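Local coordinates for protein glycerol dehydratase (Clostridium butyricum, PDB 1R9D) that dehydrates glycerol without vitamin B12, probably by glycyl-radical chemistry, as a lyase of the pyruvate formate-lyase-like family, at residues A[705-710]-A[736-741]; A[392-397]-A[714-719]; A[700-705]-A[760-765]. One frame throughout, in Å; residues are numbered along the deposited sequence.

Contact 1: residues A[705-710]-A[736-741]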
ATOM      1  N   PHE A 705       7.780  -8.515 -50.534  1.00 27.08           N
ATOM      2  CA  PHE A 705       7.891  -8.394 -51.982  1.00 27.97           C
ATOM      3  C   PHE A 705       9.230  -8.808 -52.561  1.00 28.78           C
ATOM      4  O   PHE A 705      10.281  -8.635 -51.936  1.00 28.42           O
ATOM      5  CB  PHE A 705       7.629  -6.952 -52.426  1.00 27.84           C
ATOM      6  CG  PHE A 705       6.179  -6.592 -52.493  1.00 28.79           C
ATOM      7  CD1 PHE A 705       5.552  -5.968 -51.422  1.00 30.27           C
ATOM      8  CD2 PHE A 705       5.430  -6.910 -53.621  1.00 29.91           C
ATOM      9  CE1 PHE A 705       4.189  -5.661 -51.474  1.00 29.72           C
ATOM     10  CE2 PHE A 705       4.074  -6.611 -53.683  1.00 29.64           C
ATOM     11  CZ  PHE A 705       3.451  -5.983 -52.607  1.00 31.13           C
ATOM     12  N   HIS A 706       9.182  -9.356 -53.770  1.00 28.85           N
ATOM     13  CA  HIS A 706      10.397  -9.724 -54.470  1.00 29.43           C
ATOM     14  C   HIS A 706      10.941  -8.352 -54.858  1.00 28.95           C
ATOM     15  O   HIS A 706      10.179  -7.461 -55.224  1.00 29.21           O
ATOM     16  CB  HIS A 706      10.053 -10.557 -55.711  1.00 30.83           C
ATOM     17  CG  HIS A 706      11.248 -10.977 -56.507  1.00 30.62           C
ATOM     18  ND1 HIS A 706      11.827 -10.170 -57.460  1.00 31.31           N
ATOM     19  CD2 HIS A 706      11.991 -12.109 -56.471  1.00 32.10           C
ATOM     20  CE1 HIS A 706      12.875 -10.784 -57.978  1.00 32.51           C
ATOM     21  NE2 HIS A 706      12.998 -11.963 -57.394  1.00 31.05           N
ATOM     22  N   PRO A 707      12.261  -8.149 -54.762  1.00 29.66           N
ATOM     23  CA  PRO A 707      12.863  -6.856 -55.110  1.00 30.19           C
ATOM     24  C   PRO A 707      12.451  -6.228 -56.444  1.00 30.27           C
ATOM     25  O   PRO A 707      12.406  -5.004 -56.570  1.00 28.65           O
ATOM     26  CB  PRO A 707      14.359  -7.151 -55.036  1.00 30.44           C
ATOM     27  CG  PRO A 707      14.426  -8.121 -53.904  1.00 30.47           C
ATOM     28  CD  PRO A 707      13.278  -9.066 -54.212  1.00 30.23           C
ATOM     29  N   SER A 708      12.147  -7.055 -57.439  1.00 31.45           N
ATOM     30  CA  SER A 708      11.752  -6.539 -58.744  1.00 32.60           C
ATOM     31  C   SER A 708      10.476  -5.695 -58.691  1.00 32.74           C
ATOM     32  O   SER A 708      10.284  -4.799 -59.512  1.00 33.33           O
ATOM     33  CB  SER A 708      11.562  -7.694 -59.733  1.00 33.53           C
ATOM     34  OG  SER A 708      10.518  -8.560 -59.316  1.00 34.00           O
ATOM     35  N   ALA A 709       9.611  -5.971 -57.720  1.00 32.57           N
ATOM     36  CA  ALA A 709       8.356  -5.233 -57.592  1.00 32.31           C
ATOM     37  C   ALA A 709       8.532  -3.754 -57.241  1.00 32.76           C
ATOM     38  O   ALA A 709       7.656  -2.941 -57.526  1.00 32.10           O
ATOM     39  CB  ALA A 709       7.459  -5.909 -56.556  1.00 32.39           C
ATOM     40  N   LEU A 710       9.660  -3.406 -56.625  1.00 32.34           N
ATOM     41  CA  LEU A 710       9.919  -2.022 -56.233  1.00 32.78           C
ATOM     42  C   LEU A 710      10.839  -1.280 -57.196  1.00 33.58           C
ATOM     43  O   LEU A 710      11.132  -0.103 -56.998  1.00 32.93           O
ATOM     44  CB  LEU A 710      10.530  -1.979 -54.830  1.00 33.08           C
ATOM     45  CG  LEU A 710       9.603  -2.077 -53.613  1.00 33.22           C
ATOM     46  CD1 LEU A 710       8.807  -0.791 -53.491  1.00 33.85           C
ATOM     47  CD2 LEU A 710       8.684  -3.283 -53.735  1.00 32.78           C
ATOM     48  N   PHE A 736       6.540  -3.575 -45.126  1.00 24.44           N
ATOM     49  CA  PHE A 736       7.055  -4.502 -46.127  1.00 24.39           C
ATOM     50  C   PHE A 736       8.510  -4.933 -46.054  1.00 25.88           C
ATOM     51  O   PHE A 736       9.397  -4.134 -45.760  1.00 26.82           O
ATOM     52  CB  PHE A 736       6.860  -3.917 -47.531  1.00 23.75           C
ATOM     53  CG  PHE A 736       5.514  -3.299 -47.760  1.00 23.34           C
ATOM     54  CD1 PHE A 736       5.258  -1.988 -47.368  1.00 24.17           C
ATOM     55  CD2 PHE A 736       4.495  -4.028 -48.361  1.00 24.49           C
ATOM     56  CE1 PHE A 736       4.002  -1.413 -47.570  1.00 24.08           C
ATOM     57  CE2 PHE A 736       3.238  -3.466 -48.567  1.00 22.80           C
ATOM     58  CZ  PHE A 736       2.989  -2.155 -48.171  1.00 23.79           C
ATOM     59  N   ASN A 737       8.734  -6.207 -46.355  1.00 26.38           N
ATOM     60  CA  ASN A 737      10.076  -6.757 -46.443  1.00 27.24           C
ATOM     61  C   ASN A 737      10.301  -6.748 -47.954  1.00 28.82           C
ATOM     62  O   ASN A 737       9.388  -7.058 -48.727  1.00 27.33           O
ATOM     63  CB  ASN A 737      10.135  -8.201 -45.938  1.00 27.43           C
ATOM     64  CG  ASN A 737      10.829  -8.328 -44.591  1.00 27.96           C
ATOM     65  OD1 ASN A 737      11.839  -7.666 -44.331  1.00 27.82           O
ATOM     66  ND2 ASN A 737      10.306  -9.198 -43.739  1.00 26.26           N
ATOM     67  N   VAL A 738      11.494  -6.356 -48.377  1.00 29.18           N
ATOM     68  CA  VAL A 738      11.833  -6.328 -49.794  1.00 30.65           C
ATOM     69  C   VAL A 738      13.256  -6.854 -49.856  1.00 32.65           C
ATOM     70  O   VAL A 738      14.213  -6.083 -49.800  1.00 32.40           O
ATOM     71  CB  VAL A 738      11.802  -4.897 -50.369  1.00 29.82           C
ATOM     72  CG1 VAL A 738      12.118  -4.926 -51.862  1.00 29.46           C
ATOM     73  CG2 VAL A 738      10.437  -4.269 -50.139  1.00 29.85           C
ATOM     74  N   ILE A 739      13.390  -8.169 -49.957  1.00 34.52           N
ATOM     75  CA  ILE A 739      14.709  -8.776 -49.989  1.00 37.12           C
ATOM     76  C   ILE A 739      14.767 -10.029 -50.851  1.00 38.02           C
ATOM     77  O   ILE A 739      13.754 -10.693 -51.091  1.00 38.10           O
ATOM     78  CB  ILE A 739      15.169  -9.135 -48.557  1.00 38.96           C
ATOM     79  CG1 ILE A 739      16.650  -9.516 -48.561  1.00 39.86           C
ATOM     80  CG2 ILE A 739      14.315 -10.276 -48.011  1.00 38.92           C
ATOM     81  CD1 ILE A 739      17.214  -9.761 -47.182  1.00 41.53           C
ATOM     82  N   ASP A 740      15.974 -10.335 -51.314  1.00 39.19           N
ATOM     83  CA  ASP A 740      16.229 -11.504 -52.143  1.00 40.30           C
ATOM     84  C   ASP A 740      16.300 -12.721 -51.225  1.00 39.93           C
ATOM     85  O   ASP A 740      17.129 -12.766 -50.312  1.00 40.15           O
ATOM     86  CB  ASP A 740      17.563 -11.333 -52.867  1.00 42.32           C
ATOM     87  CG  ASP A 740      17.753 -12.330 -53.985  1.00 44.63           C
ATOM     88  OD1 ASP A 740      17.428 -13.522 -53.787  1.00 44.70           O
ATOM     89  OD2 ASP A 740      18.241 -11.914 -55.060  1.00 47.06           O
ATOM     90  N   LYS A 741      15.436 -13.703 -51.467  1.00 38.71           N
ATOM     91  CA  LYS A 741      15.408 -14.911 -50.648  1.00 39.03           C
ATOM     92  C   LYS A 741      16.764 -15.613 -50.572  1.00 38.61           C
ATOM     93  O   LYS A 741      17.094 -16.238 -49.562  1.00 37.10           O
ATOM     94  CB  LYS A 741      14.364 -15.889 -51.191  1.00 40.49           C
ATOM     95  CG  LYS A 741      14.272 -17.187 -50.407  1.00 42.70           C
ATOM     96  CD  LYS A 741      13.225 -18.117 -51.000  1.00 44.67           C
ATOM     97  CE  LYS A 741      13.079 -19.381 -50.172  1.00 45.28           C
ATOM     98  NZ  LYS A 741      11.980 -20.242 -50.686  1.00 47.43           N
TER

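Contact 2: residues A[392-397]-A[714-719]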
ATOM      1  N   ALA A 392       8.919   7.773 -48.582  1.00 26.24           N
ATOM      2  CA  ALA A 392       8.797   6.634 -47.681  1.00 26.74           C
ATOM      3  C   ALA A 392       8.938   5.358 -48.510  1.00 26.43           C
ATOM      4  O   ALA A 392       9.579   4.393 -48.085  1.00 25.41           O
ATOM      5  CB  ALA A 392       7.447   6.664 -46.963  1.00 27.01           C
ATOM      6  N   ALA A 393       8.337   5.362 -49.698  1.00 25.75           N
ATOM      7  CA  ALA A 393       8.415   4.209 -50.590  1.00 26.61           C
ATOM      8  C   ALA A 393       9.869   3.940 -50.982  1.00 26.34           C
ATOM      9  O   ALA A 393      10.274   2.789 -51.093  1.00 26.74           O
ATOM     10  CB  ALA A 393       7.568   4.445 -51.836  1.00 25.74           C
ATOM     11  N   GLU A 394      10.644   5.003 -51.198  1.00 28.09           N
ATOM     12  CA  GLU A 394      12.058   4.858 -51.548  1.00 28.83           C
ATOM     13  C   GLU A 394      12.797   4.148 -50.420  1.00 28.50           C
ATOM     14  O   GLU A 394      13.694   3.335 -50.659  1.00 27.10           O
ATOM     15  CB  GLU A 394      12.731   6.218 -51.755  1.00 31.20           C
ATOM     16  CG  GLU A 394      12.498   6.891 -53.083  1.00 34.64           C
ATOM     17  CD  GLU A 394      13.551   7.956 -53.363  1.00 35.85           C
ATOM     18  OE1 GLU A 394      14.691   7.592 -53.736  1.00 37.76           O
ATOM     19  OE2 GLU A 394      13.245   9.154 -53.196  1.00 37.26           O
ATOM     20  N   LEU A 395      12.443   4.483 -49.182  1.00 27.61           N
ATOM     21  CA  LEU A 395      13.074   3.857 -48.030  1.00 27.13           C
ATOM     22  C   LEU A 395      12.723   2.375 -47.995  1.00 26.44           C
ATOM     23  O   LEU A 395      13.582   1.529 -47.756  1.00 25.73           O
ATOM     24  CB  LEU A 395      12.618   4.528 -46.733  1.00 26.99           C
ATOM     25  CG  LEU A 395      13.106   3.887 -45.429  1.00 27.98           C
ATOM     26  CD1 LEU A 395      14.634   3.833 -45.396  1.00 26.71           C
ATOM     27  CD2 LEU A 395      12.578   4.686 -44.254  1.00 26.36           C
ATOM     28  N   THR A 396      11.456   2.057 -48.239  1.00 25.97           N
ATOM     29  CA  THR A 396      11.030   0.660 -48.244  1.00 25.62           C
ATOM     30  C   THR A 396      11.850  -0.147 -49.256  1.00 24.82           C
ATOM     31  O   THR A 396      12.190  -1.301 -49.012  1.00 25.09           O
ATOM     32  CB  THR A 396       9.533   0.532 -48.613  1.00 26.09           C
ATOM     33  OG1 THR A 396       8.734   1.147 -47.593  1.00 25.94           O
ATOM     34  CG2 THR A 396       9.138  -0.926 -48.745  1.00 26.74           C
ATOM     35  N   ARG A 397      12.166   0.471 -50.388  1.00 26.40           N
ATOM     36  CA  ARG A 397      12.933  -0.209 -51.426  1.00 27.64           C
ATOM     37  C   ARG A 397      14.336  -0.589 -50.954  1.00 28.50           C
ATOM     38  O   ARG A 397      14.965  -1.481 -51.523  1.00 28.14           O
ATOM     39  CB  ARG A 397      13.013   0.666 -52.682  1.00 27.96           C
ATOM     40  CG  ARG A 397      13.713  -0.001 -53.857  1.00 29.13           C
ATOM     41  CD  ARG A 397      13.378   0.693 -55.171  1.00 29.30           C
ATOM     42  NE  ARG A 397      13.846   2.073 -55.215  1.00 29.64           N
ATOM     43  CZ  ARG A 397      13.537   2.934 -56.180  1.00 30.43           C
ATOM     44  NH1 ARG A 397      12.754   2.556 -57.187  1.00 29.69           N
ATOM     45  NH2 ARG A 397      14.005   4.175 -56.137  1.00 30.72           N
ATOM     46  N   ASN A 714       7.849   3.231 -61.327  1.00 37.56           N
ATOM     47  CA  ASN A 714       6.592   2.492 -61.316  1.00 37.54           C
ATOM     48  C   ASN A 714       6.496   1.665 -60.044  1.00 36.56           C
ATOM     49  O   ASN A 714       5.418   1.525 -59.464  1.00 36.12           O
ATOM     50  CB  ASN A 714       6.480   1.572 -62.533  1.00 40.23           C
ATOM     51  CG  ASN A 714       6.265   2.337 -63.820  1.00 42.83           C
ATOM     52  OD1 ASN A 714       5.482   3.289 -63.867  1.00 44.62           O
ATOM     53  ND2 ASN A 714       6.948   1.916 -64.880  1.00 43.90           N
ATOM     54  N   GLY A 715       7.629   1.118 -59.614  1.00 34.64           N
ATOM     55  CA  GLY A 715       7.651   0.321 -58.401  1.00 34.09           C
ATOM     56  C   GLY A 715       7.205   1.141 -57.203  1.00 33.90           C
ATOM     57  O   GLY A 715       6.430   0.665 -56.371  1.00 33.54           O
ATOM     58  N   LEU A 716       7.690   2.377 -57.117  1.00 32.97           N
ATOM     59  CA  LEU A 716       7.331   3.263 -56.014  1.00 33.02           C
ATOM     60  C   LEU A 716       5.865   3.676 -56.115  1.00 32.67           C
ATOM     61  O   LEU A 716       5.158   3.749 -55.108  1.00 31.71           O
ATOM     62  CB  LEU A 716       8.225   4.506 -56.021  1.00 33.54           C
ATOM     63  CG  LEU A 716       9.734   4.259 -55.886  1.00 33.72           C
ATOM     64  CD1 LEU A 716      10.461   5.591 -55.858  1.00 34.79           C
ATOM     65  CD2 LEU A 716      10.030   3.469 -54.618  1.00 33.54           C
ATOM     66  N   MET A 717       5.416   3.941 -57.337  1.00 33.12           N
ATOM     67  CA  MET A 717       4.034   4.339 -57.586  1.00 33.71           C
ATOM     68  C   MET A 717       3.086   3.208 -57.205  1.00 32.50           C
ATOM     69  O   MET A 717       2.025   3.444 -56.626  1.00 31.54           O
ATOM     70  CB  MET A 717       3.839   4.679 -59.067  1.00 37.40           C
ATOM     71  CG  MET A 717       4.657   5.864 -59.554  1.00 42.34           C
ATOM     72  SD  MET A 717       4.000   7.446 -58.995  1.00 49.29           S
ATOM     73  CE  MET A 717       3.176   8.006 -60.506  1.00 47.58           C
ATOM     74  N   ASN A 718       3.472   1.981 -57.541  1.00 31.10           N
ATOM     75  CA  ASN A 718       2.648   0.821 -57.230  1.00 30.32           C
ATOM     76  C   ASN A 718       2.539   0.565 -55.731  1.00 29.37           C
ATOM     77  O   ASN A 718       1.456   0.247 -55.238  1.00 29.22           O
ATOM     78  CB  ASN A 718       3.186  -0.425 -57.933  1.00 31.08           C
ATOM     79  CG  ASN A 718       2.902  -0.417 -59.425  1.00 31.92           C
ATOM     80  OD1 ASN A 718       1.917   0.173 -59.874  1.00 32.18           O
ATOM     81  ND2 ASN A 718       3.750  -1.086 -60.197  1.00 31.90           N
ATOM     82  N   LEU A 719       3.647   0.698 -55.005  1.00 27.37           N
ATOM     83  CA  LEU A 719       3.609   0.491 -53.558  1.00 26.61           C
ATOM     84  C   LEU A 719       2.715   1.560 -52.941  1.00 26.65           C
ATOM     85  O   LEU A 719       1.909   1.281 -52.051  1.00 26.07           O
ATOM     86  CB  LEU A 719       5.009   0.597 -52.943  1.00 26.87           C
ATOM     87  CG  LEU A 719       5.021   0.317 -51.431  1.00 26.52           C
ATOM     88  CD1 LEU A 719       4.862  -1.177 -51.199  1.00 25.89           C
ATOM     89  CD2 LEU A 719       6.317   0.811 -50.803  1.00 25.98           C
TER

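Contact 3: residues A[700-705]-A[760-765]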
ATOM      1  N   LEU A 700      -1.407  -5.713 -36.837  1.00 23.56           N
ATOM      2  CA  LEU A 700      -0.194  -5.714 -37.647  1.00 24.37           C
ATOM      3  C   LEU A 700      -0.324  -6.534 -38.931  1.00 22.26           C
ATOM      4  O   LEU A 700      -0.689  -7.709 -38.897  1.00 23.46           O
ATOM      5  CB  LEU A 700       0.962  -6.242 -36.794  1.00 24.85           C
ATOM      6  CG  LEU A 700       2.392  -6.213 -37.342  1.00 25.39           C
ATOM      7  CD1 LEU A 700       3.354  -6.041 -36.189  1.00 28.61           C
ATOM      8  CD2 LEU A 700       2.684  -7.492 -38.104  1.00 27.15           C
ATOM      9  N   PHE A 701       0.006  -5.908 -40.054  1.00 21.44           N
ATOM     10  CA  PHE A 701      -0.082  -6.560 -41.356  1.00 22.33           C
ATOM     11  C   PHE A 701       1.275  -6.576 -42.072  1.00 22.62           C
ATOM     12  O   PHE A 701       1.823  -5.526 -42.395  1.00 21.54           O
ATOM     13  CB  PHE A 701      -1.150  -5.834 -42.189  1.00 22.86           C
ATOM     14  CG  PHE A 701      -1.372  -6.411 -43.564  1.00 23.97           C
ATOM     15  CD1 PHE A 701      -1.117  -7.754 -43.833  1.00 23.84           C
ATOM     16  CD2 PHE A 701      -1.882  -5.610 -44.582  1.00 23.08           C
ATOM     17  CE1 PHE A 701      -1.367  -8.291 -45.102  1.00 23.57           C
ATOM     18  CE2 PHE A 701      -2.139  -6.140 -45.857  1.00 24.07           C
ATOM     19  CZ  PHE A 701      -1.881  -7.480 -46.112  1.00 24.26           C
ATOM     20  N   ASN A 702       1.810  -7.777 -42.296  1.00 22.34           N
ATOM     21  CA  ASN A 702       3.099  -7.961 -42.974  1.00 24.16           C
ATOM     22  C   ASN A 702       2.918  -8.410 -44.416  1.00 24.64           C
ATOM     23  O   ASN A 702       2.092  -9.279 -44.699  1.00 25.53           O
ATOM     24  CB  ASN A 702       3.929  -9.066 -42.309  1.00 24.69           C
ATOM     25  CG  ASN A 702       4.871  -8.561 -41.235  1.00 26.24           C
ATOM     26  OD1 ASN A 702       5.517  -7.523 -41.385  1.00 27.30           O
ATOM     27  ND2 ASN A 702       4.981  -9.326 -40.154  1.00 25.81           N
ATOM     28  N   GLN A 703       3.703  -7.828 -45.315  1.00 25.21           N
ATOM     29  CA  GLN A 703       3.713  -8.239 -46.711  1.00 25.72           C
ATOM     30  C   GLN A 703       5.177  -8.265 -47.144  1.00 26.41           C
ATOM     31  O   GLN A 703       5.985  -7.454 -46.682  1.00 24.54           O
ATOM     32  CB  GLN A 703       2.871  -7.310 -47.595  1.00 27.65           C
ATOM     33  CG  GLN A 703       1.402  -7.753 -47.648  1.00 29.54           C
ATOM     34  CD  GLN A 703       0.648  -7.219 -48.856  1.00 30.48           C
ATOM     35  OE1 GLN A 703      -0.336  -7.816 -49.302  1.00 33.45           O
ATOM     36  NE2 GLN A 703       1.094  -6.095 -49.381  1.00 29.43           N
ATOM     37  N   LYS A 704       5.523  -9.234 -47.987  1.00 25.46           N
ATOM     38  CA  LYS A 704       6.892  -9.390 -48.461  1.00 27.04           C
ATOM     39  C   LYS A 704       6.924  -9.364 -49.979  1.00 27.36           C
ATOM     40  O   LYS A 704       6.188 -10.102 -50.633  1.00 27.38           O
ATOM     41  CB  LYS A 704       7.479 -10.713 -47.951  1.00 26.59           C
ATOM     42  CG  LYS A 704       8.930 -10.942 -48.359  1.00 28.04           C
ATOM     43  CD  LYS A 704       9.530 -12.160 -47.669  1.00 29.69           C
ATOM     44  CE  LYS A 704       8.877 -13.449 -48.126  1.00 29.94           C
ATOM     45  NZ  LYS A 704       9.525 -14.649 -47.522  1.00 29.67           N
ATOM     46  N   PHE A 705       7.780  -8.515 -50.534  1.00 27.08           N
ATOM     47  CA  PHE A 705       7.891  -8.394 -51.982  1.00 27.97           C
ATOM     48  C   PHE A 705       9.230  -8.808 -52.561  1.00 28.78           C
ATOM     49  O   PHE A 705      10.281  -8.635 -51.936  1.00 28.42           O
ATOM     50  CB  PHE A 705       7.629  -6.952 -52.426  1.00 27.84           C
ATOM     51  CG  PHE A 705       6.179  -6.592 -52.493  1.00 28.79           C
ATOM     52  CD1 PHE A 705       5.552  -5.968 -51.422  1.00 30.27           C
ATOM     53  CD2 PHE A 705       5.430  -6.910 -53.621  1.00 29.91           C
ATOM     54  CE1 PHE A 705       4.189  -5.661 -51.474  1.00 29.72           C
ATOM     55  CE2 PHE A 705       4.074  -6.611 -53.683  1.00 29.64           C
ATOM     56  CZ  PHE A 705       3.451  -5.983 -52.607  1.00 31.13           C
ATOM     57  N   ARG A 760      12.754  -7.463 -41.497  1.00 28.70           N
ATOM     58  CA  ARG A 760      11.558  -7.119 -40.740  1.00 28.05           C
ATOM     59  C   ARG A 760      10.959  -8.388 -40.145  1.00 27.44           C
ATOM     60  O   ARG A 760      10.738  -9.368 -40.861  1.00 27.89           O
ATOM     61  CB  ARG A 760      10.523  -6.472 -41.662  1.00 29.17           C
ATOM     62  CG  ARG A 760       9.390  -5.795 -40.932  1.00 30.63           C
ATOM     63  CD  ARG A 760       9.935  -4.628 -40.133  1.00 32.07           C
ATOM     64  NE  ARG A 760       8.877  -3.828 -39.543  1.00 33.86           N
ATOM     65  CZ  ARG A 760       9.085  -2.714 -38.852  1.00 32.73           C
ATOM     66  NH1 ARG A 760      10.321  -2.267 -38.660  1.00 32.77           N
ATOM     67  NH2 ARG A 760       8.056  -2.042 -38.363  1.00 31.95           N
ATOM     68  N   VAL A 761      10.708  -8.379 -38.840  1.00 25.49           N
ATOM     69  CA  VAL A 761      10.100  -9.524 -38.182  1.00 24.58           C
ATOM     70  C   VAL A 761       8.595  -9.234 -38.113  1.00 26.25           C
ATOM     71  O   VAL A 761       7.833  -9.713 -38.952  1.00 27.85           O
ATOM     72  CB  VAL A 761      10.683  -9.736 -36.761  1.00 24.26           C
ATOM     73  CG1 VAL A 761      10.068 -10.971 -36.125  1.00 23.89           C
ATOM     74  CG2 VAL A 761      12.201  -9.904 -36.841  1.00 23.48           C
ATOM     75  N   ALA A 762       8.171  -8.432 -37.138  1.00 25.19           N
ATOM     76  CA  ALA A 762       6.758  -8.071 -37.003  1.00 25.02           C
ATOM     77  C   ALA A 762       6.615  -6.821 -36.143  1.00 24.61           C
ATOM     78  O   ALA A 762       6.566  -6.909 -34.919  1.00 26.04           O
ATOM     79  CB  ALA A 762       5.971  -9.231 -36.387  1.00 24.98           C
ATOM     80  N   GLY A 763       6.547  -5.658 -36.785  1.00 24.83           N
ATOM     81  CA  GLY A 763       6.426  -4.415 -36.045  1.00 24.64           C
ATOM     82  C   GLY A 763       7.795  -3.876 -35.670  1.00 25.41           C
ATOM     83  O   GLY A 763       7.918  -2.811 -35.057  1.00 25.70           O
ATOM     84  N   TYR A 764       8.831  -4.620 -36.045  1.00 24.66           N
ATOM     85  CA  TYR A 764      10.204  -4.222 -35.759  1.00 25.14           C
ATOM     86  C   TYR A 764      11.143  -4.960 -36.692  1.00 25.52           C
ATOM     87  O   TYR A 764      10.802  -6.020 -37.219  1.00 24.85           O
ATOM     88  CB  TYR A 764      10.581  -4.551 -34.309  1.00 23.88           C
ATOM     89  CG  TYR A 764      10.754  -6.030 -33.988  1.00 24.29           C
ATOM     90  CD1 TYR A 764      12.026  -6.580 -33.772  1.00 24.22           C
ATOM     91  CD2 TYR A 764       9.651  -6.867 -33.845  1.00 23.59           C
ATOM     92  CE1 TYR A 764      12.180  -7.924 -33.410  1.00 24.10           C
ATOM     93  CE2 TYR A 764       9.796  -8.209 -33.490  1.00 23.54           C
ATOM     94  CZ  TYR A 764      11.062  -8.730 -33.268  1.00 24.73           C
ATOM     95  OH  TYR A 764      11.192 -10.043 -32.874  1.00 24.17           O
ATOM     96  N   SER A 765      12.325  -4.391 -36.890  1.00 25.98           N
ATOM     97  CA  SER A 765      13.334  -5.005 -37.737  1.00 26.53           C
ATOM     98  C   SER A 765      14.414  -5.576 -36.827  1.00 26.89           C
ATOM     99  O   SER A 765      14.501  -5.211 -35.651  1.00 26.62           O
ATOM    100  CB  SER A 765      13.927  -3.969 -38.693  1.00 27.46           C
ATOM    101  OG  SER A 765      12.950  -3.521 -39.624  1.00 29.06           O
TER

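Contact 1: residues A[705-710]-A[736-741]
Phe705 meets segment 736-741 through both backbone and ring. The one hydrogen bond between the segments runs from Phe705 N to Asn737 O at 2.8 Å and is almost straight at the hydrogen, 173°. One residue on, Val738 CA sends a CH···O contact to Phe705 O at 3.5 Å. Ile739 N is buried here without any partner in the model.

The aromatic contact is oblique. The Phe705 and Phe736 side chains lie side by side and point the same way, with ring planes at 45°. Phe736 CD2 sits at the edge of the Phe705 ring, near its plane, 3.5 Å from Phe705 CE1. Leu722 of helix 712-728 touches both rings.

Aliphatic packing centres on Val738, whose methyls divide the work. A chi1 of -178° sets CG1 anti to the backbone N, which turns it to Pro707, 3.9 Å from Pro707 CA, while CG2 meets Leu710 CD2 at 4.1 Å. The Pro707 ring also rests on the peptide joining Ile739 to Asp740, CG lying 3.7 Å from Asp740 N.

Helix 712-728 connects the parallel neighbours 702-705 and 733-738, and the arrangement is that of a beta-alpha-beta crossover.

Contact 2: residues A[392-397]-A[714-719]
The axes of 392-397 and 714-719 approach to 9.4 Å and cross at 110°, a steep crossing whose closest CA pair is Ala393 with Leu716. No hydrogen bond links the two segments.

Leu716 has the largest share of the contact, 99 Å² of its surface being buried against 392-397, and its two methyls spread over three residues. CD1 touches Glu394 CG at 3.7 Å, on the aliphatic part of a chain whose carboxylate forms a salt bridge with Arg391. CD2 lies 3.8 Å from Ala393 CB and in van der Waals contact with Ala393 O (3.6 Å), and stands over the centre of one face of the Arg397 guanidinium. Arg397 leaves its helix with CG anti to the backbone N (chi1 -176°) and bends at chi3 (63°); the two side chains cross at about a right angle, the guanidinium face laid on Leu716, NH1 3.7 Å from Leu716 CG. That NH1 is hydrogen-bonded to Leu710 O.

Both helices lie against the same mixed sheet: helix 386-397 connects parallel strands 375-380 and 404-407, helix 712-728 connects 702-705 and 733-738, and Thr396 and Leu719 both touch Phe736 of the sheet.

On this sheetward side Thr396 and Leu719 meet tip to tip, Thr396 CG2 coming within 3.9 Å of Leu719 CD2. Thr396 OG1 has its polar partner in Tyr405 OH, and Ala393 CB completes the apolar patch 4.0 Å from Leu719 CD2.

Contact 3: residues A[700-705]-A[760-765]
Leu700 projects its CG anti to the backbone N (chi1 -173°), and an unusual chi2 of 149° carries CD1 onto the peptide joining Ala762 to Gly763. CD1 stands 3.3 Å from Gly763 N and 3.4 Å from Ala762 C, tight packing against backbone rather than side chain. The other branch is looser, Leu700 CD2 lying 4.1 Å from Ala762 CB.

Gly763 is the predicted glycyl-radical residue of this enzyme, present here as unmodified glycine, so Leu700 packs directly on the loop expected to carry the radical. That loop turns between strands 758-760 and 765-767, and Val761 N bonds Tyr764 O across it at 2.9 Å. Gln735 OE1 accepts from Gly763 N.

Asn702, two residues along from Leu700, adds a polar contact. The stronger partner of its ND2 is Asp667 OD1; the hydrogen bond from Asn702 ND2 to Val761 O, 3.1 Å long, is weak, bent to 131° at the hydrogen. Val761 O gains a second donor in Arg782 NH2.

Within the loop, the Arg760 guanidinium lies with one face against the 763-764 peptide, Tyr764 N sitting 3.4 Å above its centre. Ser765 OG lies in the guanidinium plane, hydrogen-bonded to Arg760 NH1 at 3.1 Å.

In the fold
Strand 733-738 ties the three contacts together. Contact 1 joins it to Phe705 and the residues that follow, and contact 2 packs helices over it. Contacts 1 and 2, with centres about 11 Å apart, meet where Phe736 CZ lies 3.7 Å from Leu719 CD1. Contacts 1 and 3, about 12 Å between centres, share Phe705 and are joined by Asn737 ND2, 2.9 Å from Arg760 O, so the strand also reaches the radical loop. Contacts 2 and 3 do not touch, their nearest atoms being about 5 Å apart. In contact 3, Gly763 lies about 8 Å from a bound glycerol, consistent with a place near the active site.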